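Local coordinates for protein cytidine deaminase (Burkholderia pseudomallei, PDB 3DMO) that deaminates cytidine and 2'-deoxycytidine to uridine and 2'-deoxyuridine with a zinc cofactor, probably salvaging pyrimidines for UMP synthesis, at residues E23-Y26 and F32-G35; N50-N53 and L58-C61; A62-L67 and R100-E105. All coordinates share one frame; numbering follows the deposited sequence.

Contact 1: residues E23-Y26 and F32-G35; sequences EKAY and FKVG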
ATOM      1  N   GLU A  23      12.285  16.899 -10.040  1.00 21.67           N
ATOM      2  CA  GLU A  23      13.186  17.697  -9.199  1.00 22.62           C
ATOM      3  C   GLU A  23      12.658  17.925  -7.779  1.00 22.41           C
ATOM      4  O   GLU A  23      13.430  18.187  -6.857  1.00 22.51           O
ATOM      5  CB  GLU A  23      13.493  19.042  -9.867  1.00 23.13           C
ATOM      6  CG  GLU A  23      14.360  18.931 -11.119  1.00 26.74           C
ATOM      7  CD  GLU A  23      15.724  18.325 -10.826  1.00 32.40           C
ATOM      8  OE1 GLU A  23      15.993  17.196 -11.300  1.00 34.33           O
ATOM      9  OE2 GLU A  23      16.523  18.970 -10.106  1.00 35.18           O
ATOM     10  N   LYS A  24      11.344  17.806  -7.612  1.00 22.25           N
ATOM     11  CA  LYS A  24      10.690  18.051  -6.331  1.00 22.22           C
ATOM     12  C   LYS A  24      10.478  16.789  -5.491  1.00 21.78           C
ATOM     13  O   LYS A  24       9.905  16.861  -4.411  1.00 21.58           O
ATOM     14  CB  LYS A  24       9.366  18.787  -6.564  1.00 22.10           C
ATOM     15  CG  LYS A  24       9.593  20.188  -7.159  1.00 22.28           C
ATOM     16  CD  LYS A  24       8.308  20.926  -7.498  1.00 23.67           C
ATOM     17  CE  LYS A  24       7.752  20.522  -8.871  1.00 25.78           C
ATOM     18  NZ  LYS A  24       6.347  21.037  -9.076  1.00 27.49           N
ATOM     19  N   ALA A  25      10.961  15.650  -5.983  1.00 21.60           N
ATOM     20  CA  ALA A  25      10.812  14.376  -5.276  1.00 21.37           C
ATOM     21  C   ALA A  25      11.347  14.431  -3.845  1.00 21.52           C
ATOM     22  O   ALA A  25      12.308  15.144  -3.547  1.00 20.81           O
ATOM     23  CB  ALA A  25      11.490  13.262  -6.041  1.00 21.14           C
ATOM     24  N   TYR A  26      10.688  13.693  -2.962  1.00 21.20           N
ATOM     25  CA  TYR A  26      11.188  13.469  -1.616  1.00 21.48           C
ATOM     26  C   TYR A  26      11.554  11.993  -1.540  1.00 21.40           C
ATOM     27  O   TYR A  26      10.699  11.140  -1.280  1.00 21.00           O
ATOM     28  CB  TYR A  26      10.138  13.859  -0.563  1.00 21.88           C
ATOM     29  CG  TYR A  26      10.545  13.570   0.868  1.00 22.41           C
ATOM     30  CD1 TYR A  26      11.560  14.299   1.495  1.00 23.08           C
ATOM     31  CD2 TYR A  26       9.904  12.563   1.597  1.00 21.86           C
ATOM     32  CE1 TYR A  26      11.929  14.018   2.823  1.00 22.72           C
ATOM     33  CE2 TYR A  26      10.258  12.282   2.912  1.00 23.41           C
ATOM     34  CZ  TYR A  26      11.269  13.005   3.515  1.00 22.80           C
ATOM     35  OH  TYR A  26      11.602  12.709   4.818  1.00 23.97           O
ATOM     36  N   PHE A  32      16.309   7.728  -5.321  1.00 24.30           N
ATOM     37  CA  PHE A  32      15.891   7.484  -6.688  1.00 24.01           C
ATOM     38  C   PHE A  32      14.680   8.366  -6.966  1.00 23.65           C
ATOM     39  O   PHE A  32      13.566   8.042  -6.565  1.00 23.53           O
ATOM     40  CB  PHE A  32      15.542   6.005  -6.865  1.00 24.30           C
ATOM     41  CG  PHE A  32      15.243   5.608  -8.288  1.00 25.60           C
ATOM     42  CD1 PHE A  32      16.277   5.369  -9.195  1.00 26.94           C
ATOM     43  CD2 PHE A  32      13.924   5.454  -8.719  1.00 26.34           C
ATOM     44  CE1 PHE A  32      16.001   4.990 -10.511  1.00 27.12           C
ATOM     45  CE2 PHE A  32      13.638   5.074 -10.034  1.00 26.84           C
ATOM     46  CZ  PHE A  32      14.677   4.843 -10.930  1.00 26.76           C
ATOM     47  N   LYS A  33      14.920   9.495  -7.628  1.00 22.50           N
ATOM     48  CA  LYS A  33      13.872  10.466  -7.903  1.00 22.29           C
ATOM     49  C   LYS A  33      13.117  10.122  -9.177  1.00 21.38           C
ATOM     50  O   LYS A  33      13.722   9.805 -10.211  1.00 21.30           O
ATOM     51  CB  LYS A  33      14.458  11.872  -8.003  1.00 22.67           C
ATOM     52  CG  LYS A  33      15.063  12.381  -6.703  1.00 24.74           C
ATOM     53  CD  LYS A  33      15.486  13.835  -6.831  1.00 28.54           C
ATOM     54  CE  LYS A  33      15.973  14.354  -5.487  1.00 32.14           C
ATOM     55  NZ  LYS A  33      16.420  15.781  -5.554  1.00 34.34           N
ATOM     56  N   VAL A  34      11.790  10.184  -9.096  1.00 20.43           N
ATOM     57  CA  VAL A  34      10.935   9.938 -10.247  1.00 19.89           C
ATOM     58  C   VAL A  34       9.992  11.130 -10.403  1.00 19.14           C
ATOM     59  O   VAL A  34       9.550  11.715  -9.413  1.00 18.60           O
ATOM     60  CB  VAL A  34      10.111   8.624 -10.107  1.00 20.37           C
ATOM     61  CG1 VAL A  34       9.312   8.323 -11.383  1.00 20.41           C
ATOM     62  CG2 VAL A  34      11.003   7.430  -9.788  1.00 20.58           C
ATOM     63  N   GLY A  35       9.709  11.500 -11.649  1.00 18.68           N
ATOM     64  CA  GLY A  35       8.727  12.540 -11.925  1.00 18.12           C
ATOM     65  C   GLY A  35       7.676  12.070 -12.906  1.00 18.01           C
ATOM     66  O   GLY A  35       7.918  11.189 -13.732  1.00 18.07           O
TER
HETATM   67  O   HOH W   1      13.918  16.901  -4.573  1.00 35.51           O
HETATM   68  O   HOH W   2      16.140  17.853  -7.424  1.00 49.92           O
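The ammonium group of Lys-33 and the backbone oxygen of Glu-23 face each other through two water molecules rather than by a direct bond: Glu-23 O to Lys-33 NZ is 4.1 Å. Glu-23 O is gripped twice, accepting a hydrogen from water 1 at 2.7 Å and another from water 2 at 2.8 Å. Each water in turn accepts from the lysine, water 1 lying 2.9 Å from Lys-33 NZ. Water 1 spends its second hydrogen on Ala-25 O, a 2.6 Å bond, while water 2 reaches Glu-23 OE2 only weakly. The glutamate carboxylate forms no salt bridge here, since Glu-23 OE2 stands 5.6 Å from Lys-33 NZ, although the opposite charges probably attract at that range. Two waters bridging the same oxygen and nitrogen should hold the ammonium group more firmly than either alone.

The lysine stem supplies the apolar part. Its CG stands anti to the carbonyl carbon (chi1 -65°), and the chain then runs fully extended, so that CB, CG and CD pass in turn alongside one methyl group, with Ala-25 CB closest at 3.7 Å from Lys-33 CG. That methyl is buried, whereas the lysine is partly exposed.

In the fold, residues 23-26 follow helix 11-22, and residues 32-35 lead into strand 34-40. Arg-22 of helix 11-22 donates through NE to Lys-33 O, Ala-25 also touches Cys-49 of strand 45-49, and Arg-76 of the second subunit bonds to Ala-25 O.

Contact 2: residues N50-N53 and L58-C61; sequences NVEN and LCNC. With ZN (zinc ion), chain E.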
ATOM      1  N   ASN A  50       7.726  11.021  -6.567  1.00 18.81           N
ATOM      2  CA  ASN A  50       7.679  10.051  -5.481  1.00 18.87           C
ATOM      3  C   ASN A  50       7.865  10.740  -4.127  1.00 19.11           C
ATOM      4  O   ASN A  50       8.535  11.777  -4.030  1.00 18.95           O
ATOM      5  CB  ASN A  50       8.627   8.856  -5.694  1.00 18.87           C
ATOM      6  CG  ASN A  50      10.072   9.261  -5.944  1.00 19.56           C
ATOM      7  OD1 ASN A  50      10.349  10.287  -6.564  1.00 19.17           O
ATOM      8  ND2 ASN A  50      11.002   8.417  -5.496  1.00 18.84           N
ATOM      9  N   VAL A  51       7.199  10.210  -3.111  1.00 18.43           N
ATOM     10  CA  VAL A  51       7.246  10.779  -1.763  1.00 18.46           C
ATOM     11  C   VAL A  51       7.443   9.616  -0.827  1.00 18.67           C
ATOM     12  O   VAL A  51       6.533   8.799  -0.639  1.00 18.54           O
ATOM     13  CB  VAL A  51       5.953  11.554  -1.392  1.00 18.76           C
ATOM     14  CG1 VAL A  51       6.061  12.137   0.020  1.00 18.03           C
ATOM     15  CG2 VAL A  51       5.677  12.659  -2.422  1.00 17.96           C
ATOM     16  N   GLU A  52       8.639   9.539  -0.256  1.00 18.77           N
ATOM     17  CA  GLU A  52       9.027   8.391   0.545  1.00 18.71           C
ATOM     18  C   GLU A  52       8.715   8.562   2.035  1.00 19.40           C
ATOM     19  O   GLU A  52       8.366   9.653   2.496  1.00 18.84           O
ATOM     20  CB  GLU A  52      10.502   8.035   0.300  1.00 18.43           C
ATOM     21  CG  GLU A  52      10.742   7.649  -1.152  1.00 18.82           C
ATOM     22  CD  GLU A  52      12.109   7.054  -1.445  1.00 19.44           C
ATOM     23  OE1 GLU A  52      12.222   6.365  -2.482  1.00 20.46           O
ATOM     24  OE2 GLU A  52      13.065   7.287  -0.675  1.00 19.84           O
ATOM     25  N   ASN A  53       8.810   7.450   2.766  1.00 19.59           N
ATOM     26  CA  ASN A  53       8.561   7.416   4.202  1.00 19.55           C
ATOM     27  C   ASN A  53       9.533   6.425   4.824  1.00 19.57           C
ATOM     28  O   ASN A  53       9.951   5.482   4.153  1.00 19.04           O
ATOM     29  CB  ASN A  53       7.119   6.976   4.468  1.00 19.66           C
ATOM     30  CG  ASN A  53       6.689   7.222   5.893  1.00 20.07           C
ATOM     31  OD1 ASN A  53       6.929   6.389   6.777  1.00 22.60           O
ATOM     32  ND2 ASN A  53       6.035   8.356   6.133  1.00 19.57           N
ATOM     33  N   LEU A  58       4.791   2.925   3.012  1.00 19.69           N
ATOM     34  CA  LEU A  58       4.000   4.152   2.868  1.00 19.23           C
ATOM     35  C   LEU A  58       4.531   5.103   1.798  1.00 19.20           C
ATOM     36  O   LEU A  58       3.963   6.171   1.589  1.00 19.26           O
ATOM     37  CB  LEU A  58       3.855   4.859   4.213  1.00 19.37           C
ATOM     38  CG  LEU A  58       2.884   4.016   5.052  1.00 19.83           C
ATOM     39  CD1 LEU A  58       3.347   3.902   6.459  1.00 23.75           C
ATOM     40  CD2 LEU A  58       1.489   4.572   4.957  1.00 21.75           C
ATOM     41  N   CYS A  59       5.591   4.698   1.103  1.00 18.99           N
ATOM     42  CA  CYS A  59       6.071   5.473  -0.050  1.00 19.45           C
ATOM     43  C   CYS A  59       4.985   5.557  -1.119  1.00 19.47           C
ATOM     44  O   CYS A  59       4.236   4.594  -1.321  1.00 19.45           O
ATOM     45  CB  CYS A  59       7.328   4.846  -0.653  1.00 19.36           C
ATOM     46  SG  CYS A  59       8.765   4.876   0.446  1.00 20.51           S
ATOM     47  N   ASN A  60       4.897   6.708  -1.776  1.00 19.41           N
ATOM     48  CA  ASN A  60       3.998   6.883  -2.912  1.00 19.63           C
ATOM     49  C   ASN A  60       4.788   7.240  -4.168  1.00 19.54           C
ATOM     50  O   ASN A  60       5.751   8.001  -4.099  1.00 20.33           O
ATOM     51  CB  ASN A  60       2.964   7.970  -2.627  1.00 19.84           C
ATOM     52  CG  ASN A  60       1.778   7.910  -3.576  1.00 21.91           C
ATOM     53  OD1 ASN A  60       1.065   6.902  -3.629  1.00 24.51           O
ATOM     54  ND2 ASN A  60       1.557   8.985  -4.329  1.00 22.39           N
ATOM     55  N   CYS A  61       4.364   6.681  -5.302  1.00 18.74           N
ATOM     56  CA  CYS A  61       5.011   6.897  -6.590  1.00 18.19           C
ATOM     57  C   CYS A  61       4.553   8.177  -7.275  1.00 17.50           C
ATOM     58  O   CYS A  61       3.438   8.659  -7.035  1.00 16.32           O
ATOM     59  CB  CYS A  61       4.697   5.731  -7.512  1.00 18.30           C
ATOM     60  SG  CYS A  61       5.430   4.171  -7.015  1.00 18.93           S
TER
HETATM   61 ZN    ZN E 131       4.800   2.977  -8.998  1.00 20.55          ZN
HETATM   62  O   HOH W   3       4.901   8.725   1.595  1.00 20.08           O
HETATM   63  O   HOH W   4       6.200   3.350 -10.573  1.00 18.93           O
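The side-chain amide of Asn-53 turns one face to Leu-58, whose CB stands almost straight above that plane, 4.1 Å from Asn-53 CG. A chi2 of -86° presents this face, and the two side chains run side by side in the same direction. The polar ends of the amide look elsewhere, OD1 to Ser-55 N and ND2 to Gln-101 O of the second subunit.

Val-51 N donates to Asn-60 O at 2.8 Å, and Asn-60 N returns a bond to Val-51 O at 2.9 Å. Together these two backbone bonds make a single antiparallel, hydrogen-bonded bridge between Val-51 and Asn-60. Val-51 O has a second partner, water 3, which also donates to Leu-58 O and so ties the two segments beyond the bridge. Further along, Asn-53 N donates a hydrogen bond to Cys-59 SG (3.5 Å, N-H...S angle 151°), while the same sulfur lies against Glu-52 CB.

At the other end Cys-61 occupies the N-cap of helix 62-72, and its SG binds zinc at 2.4 Å together with Cys-96, Cys-99 and water 4. A predicted substrate-binding segment, 50-53, is thus bridged to a zinc-ligand segment, as expected of a cytidine deaminase active site.

Contact 3: residues A62-L67 and R100-E105; sequences AERTAL and RQVMIE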
ATOM      1  N   ALA A  62       5.422   8.705  -8.147  1.00 17.65           N
ATOM      2  CA  ALA A  62       5.147   9.890  -8.963  1.00 17.46           C
ATOM      3  C   ALA A  62       3.837   9.842  -9.756  1.00 17.22           C
ATOM      4  O   ALA A  62       3.053  10.793  -9.720  1.00 16.70           O
ATOM      5  CB  ALA A  62       6.324  10.157  -9.912  1.00 17.01           C
ATOM      6  N   GLU A  63       3.600   8.728 -10.453  1.00 17.33           N
ATOM      7  CA  GLU A  63       2.408   8.553 -11.283  1.00 17.91           C
ATOM      8  C   GLU A  63       1.160   8.734 -10.415  1.00 17.99           C
ATOM      9  O   GLU A  63       0.220   9.449 -10.787  1.00 17.70           O
ATOM     10  CB  GLU A  63       2.375   7.148 -11.914  1.00 17.83           C
ATOM     11  CG  GLU A  63       3.572   6.777 -12.808  1.00 19.76           C
ATOM     12  CD  GLU A  63       4.718   6.086 -12.054  1.00 20.18           C
ATOM     13  OE1 GLU A  63       5.212   6.627 -11.047  1.00 19.79           O
ATOM     14  OE2 GLU A  63       5.137   4.987 -12.478  1.00 20.62           O
ATOM     15  N   ARG A  64       1.161   8.081  -9.252  1.00 17.97           N
ATOM     16  CA  ARG A  64       0.019   8.142  -8.351  1.00 18.23           C
ATOM     17  C   ARG A  64      -0.149   9.512  -7.700  1.00 18.04           C
ATOM     18  O   ARG A  64      -1.274   9.982  -7.567  1.00 18.11           O
ATOM     19  CB  ARG A  64       0.062   7.018  -7.315  1.00 18.32           C
ATOM     20  CG  ARG A  64      -0.321   5.670  -7.916  1.00 19.49           C
ATOM     21  CD  ARG A  64      -0.286   4.579  -6.867  1.00 20.08           C
ATOM     22  NE  ARG A  64       1.078   4.123  -6.620  1.00 20.40           N
ATOM     23  CZ  ARG A  64       1.460   3.428  -5.553  1.00 22.26           C
ATOM     24  NH1 ARG A  64       0.580   3.082  -4.611  1.00 20.68           N
ATOM     25  NH2 ARG A  64       2.729   3.061  -5.431  1.00 22.18           N
ATOM     26  N   THR A  65       0.961  10.158  -7.340  1.00 18.04           N
ATOM     27  CA  THR A  65       0.939  11.533  -6.832  1.00 17.88           C
ATOM     28  C   THR A  65       0.268  12.489  -7.831  1.00 17.04           C
ATOM     29  O   THR A  65      -0.606  13.270  -7.448  1.00 17.22           O
ATOM     30  CB  THR A  65       2.358  12.037  -6.491  1.00 18.32           C
ATOM     31  OG1 THR A  65       2.882  11.274  -5.397  1.00 18.60           O
ATOM     32  CG2 THR A  65       2.335  13.519  -6.097  1.00 18.22           C
ATOM     33  N   ALA A  66       0.667  12.412  -9.102  1.00 16.91           N
ATOM     34  CA  ALA A  66       0.059  13.231 -10.160  1.00 16.87           C
ATOM     35  C   ALA A  66      -1.444  12.983 -10.305  1.00 17.00           C
ATOM     36  O   ALA A  66      -2.231  13.924 -10.345  1.00 16.98           O
ATOM     37  CB  ALA A  66       0.768  13.010 -11.498  1.00 16.04           C
ATOM     38  N   LEU A  67      -1.840  11.713 -10.350  1.00 16.99           N
ATOM     39  CA  LEU A  67      -3.250  11.362 -10.491  1.00 17.30           C
ATOM     40  C   LEU A  67      -4.095  11.751  -9.272  1.00 16.82           C
ATOM     41  O   LEU A  67      -5.197  12.273  -9.433  1.00 17.03           O
ATOM     42  CB  LEU A  67      -3.415   9.874 -10.802  1.00 17.43           C
ATOM     43  CG  LEU A  67      -3.035   9.387 -12.209  1.00 17.46           C
ATOM     44  CD1 LEU A  67      -2.719   7.880 -12.212  1.00 19.25           C
ATOM     45  CD2 LEU A  67      -4.136   9.714 -13.231  1.00 17.56           C
ATOM     46  N   ARG A 100       0.355   0.981 -12.335  1.00 15.98           N
ATOM     47  CA  ARG A 100      -0.408   0.480 -13.483  1.00 15.94           C
ATOM     48  C   ARG A 100      -1.875   0.228 -13.134  1.00 15.86           C
ATOM     49  O   ARG A 100      -2.760   0.536 -13.929  1.00 15.13           O
ATOM     50  CB  ARG A 100       0.241  -0.778 -14.068  1.00 16.19           C
ATOM     51  CG  ARG A 100       1.620  -0.533 -14.659  1.00 16.97           C
ATOM     52  CD  ARG A 100       2.219  -1.815 -15.221  1.00 17.58           C
ATOM     53  NE  ARG A 100       3.656  -1.688 -15.456  1.00 18.53           N
ATOM     54  CZ  ARG A 100       4.373  -2.433 -16.299  1.00 19.36           C
ATOM     55  NH1 ARG A 100       3.808  -3.397 -17.029  1.00 18.02           N
ATOM     56  NH2 ARG A 100       5.678  -2.223 -16.393  1.00 18.63           N
ATOM     57  N   GLN A 101      -2.126  -0.306 -11.938  1.00 16.35           N
ATOM     58  CA  GLN A 101      -3.492  -0.578 -11.481  1.00 16.98           C
ATOM     59  C   GLN A 101      -4.284   0.716 -11.264  1.00 16.84           C
ATOM     60  O   GLN A 101      -5.465   0.814 -11.631  1.00 16.64           O
ATOM     61  CB  GLN A 101      -3.473  -1.422 -10.201  1.00 17.03           C
ATOM     62  CG  GLN A 101      -4.840  -1.981  -9.774  1.00 18.51           C
ATOM     63  CD  GLN A 101      -5.393  -2.980 -10.771  1.00 17.83           C
ATOM     64  OE1 GLN A 101      -4.750  -3.981 -11.091  1.00 18.65           O
ATOM     65  NE2 GLN A 101      -6.595  -2.710 -11.271  1.00 18.57           N
ATOM     66  N   VAL A 102      -3.613   1.725 -10.704  1.00 16.79           N
ATOM     67  CA  VAL A 102      -4.227   3.039 -10.482  1.00 17.68           C
ATOM     68  C   VAL A 102      -4.407   3.792 -11.814  1.00 17.99           C
ATOM     69  O   VAL A 102      -5.463   4.378 -12.059  1.00 17.84           O
ATOM     70  CB  VAL A 102      -3.422   3.871  -9.466  1.00 17.04           C
ATOM     71  CG1 VAL A 102      -3.949   5.301  -9.376  1.00 17.60           C
ATOM     72  CG2 VAL A 102      -3.458   3.200  -8.094  1.00 16.51           C
ATOM     73  N   MET A 103      -3.402   3.735 -12.683  1.00 18.54           N
ATOM     74  CA  MET A 103      -3.519   4.321 -14.016  1.00 20.63           C
ATOM     75  C   MET A 103      -4.672   3.742 -14.817  1.00 20.00           C
ATOM     76  O   MET A 103      -5.367   4.479 -15.512  1.00 20.63           O
ATOM     77  CB  MET A 103      -2.221   4.184 -14.811  1.00 19.99           C
ATOM     78  CG  MET A 103      -1.136   5.126 -14.351  1.00 21.91           C
ATOM     79  SD  MET A 103       0.252   5.131 -15.500  1.00 25.50           S
ATOM     80  CE  MET A 103       0.906   3.491 -15.268  1.00 26.86           C
ATOM     81  N   ILE A 104      -4.893   2.432 -14.719  1.00 19.95           N
ATOM     82  CA  ILE A 104      -5.954   1.831 -15.519  1.00 20.35           C
ATOM     83  C   ILE A 104      -7.347   2.225 -15.009  1.00 20.37           C
ATOM     84  O   ILE A 104      -8.243   2.482 -15.809  1.00 21.01           O
ATOM     85  CB  ILE A 104      -5.774   0.294 -15.739  1.00 20.29           C
ATOM     86  CG1 ILE A 104      -6.270  -0.075 -17.153  1.00 21.00           C
ATOM     87  CG2 ILE A 104      -6.444  -0.533 -14.628  1.00 20.83           C
ATOM     88  CD1 ILE A 104      -5.921  -1.466 -17.606  1.00 20.61           C
ATOM     89  N   GLU A 105      -7.510   2.302 -13.688  1.00 20.13           N
ATOM     90  CA  GLU A 105      -8.782   2.717 -13.096  1.00 20.55           C
ATOM     91  C   GLU A 105      -9.086   4.202 -13.331  1.00 19.79           C
ATOM     92  O   GLU A 105     -10.194   4.553 -13.754  1.00 19.83           O
ATOM     93  CB  GLU A 105      -8.825   2.373 -11.612  1.00 20.98           C
ATOM     94  CG  GLU A 105     -10.039   2.935 -10.907  1.00 21.55           C
ATOM     95  CD  GLU A 105     -10.663   1.951  -9.956  1.00 21.55           C
ATOM     96  OE1 GLU A 105     -10.084   0.862  -9.753  1.00 20.25           O
ATOM     97  OE2 GLU A 105     -11.741   2.275  -9.427  1.00 21.08           O
TER
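Two helices that bring cysteines to the zinc of the cytidine deaminase fold meet here: 62-72, directly preceded by Cys-61, and 97-107, which carries Cys-99. Over these segments their axes approach to 9.7 Å and run nearly the same way, 30° apart. No hydrogen bond crosses between the segments; the contact rests on aliphatic side-chain atoms.

Val-102 is central, using both methyls. Its CG2 meets Arg-64 CD at 3.7 Å, and its CG1 meets Leu-67 CD1 at 4.0 Å. The arginine's aliphatic stem crosses the valine at about a right angle, whereas the leucine slides past it in the opposite direction. Leu-67 uses the same CD1 on Met-103, 3.8 Å from that residue's CG, and these two side chains again cross nearly at right angles. All four residues are buried.

The bend of Arg-64 at chi3 (-80°) turns its guanidinium toward the metal end of the helices, and the side chain passes about 3 Å from those of Cys-61 and Cys-99 at the nearest atoms. A positive group there would probably temper the negative charge of the sulfurs. On the sheet side, Leu-67 touches Leu-38 of strand 34-40 and Phe-80 of strand 80-87, and Met-103 touches Ile-83. Glu-63, the predicted proton donor, closes the Cys-Ala-Glu signature, and parallel helices delivering it beside a Pro-Cys-x-x-Cys element are characteristic of the zinc-dependent cytidine deaminases.

The three contacts follow one another along the chain, each closing before the next opens. Contact 1 joins the loop after helix 11-22 to the start of strand 34-40, contact 2 bridges the connection from strand 45-49 to helix 62-72, and contact 3 pairs that helix with 97-107. Their centres lie about 10 Å (1 and 2), 13 Å (2 and 3) and 16 Å (1 and 3) apart. Asn-50 joins the first two through bonds to Phe-32 O and Val-34 N, Asn-60 reaches Thr-65, and Ala-62 packs on Val-34. The observed zinc ligands and the predicted substrate-binding and proton-donor positions thus share one compact region, and all three contacts touch the second subunit.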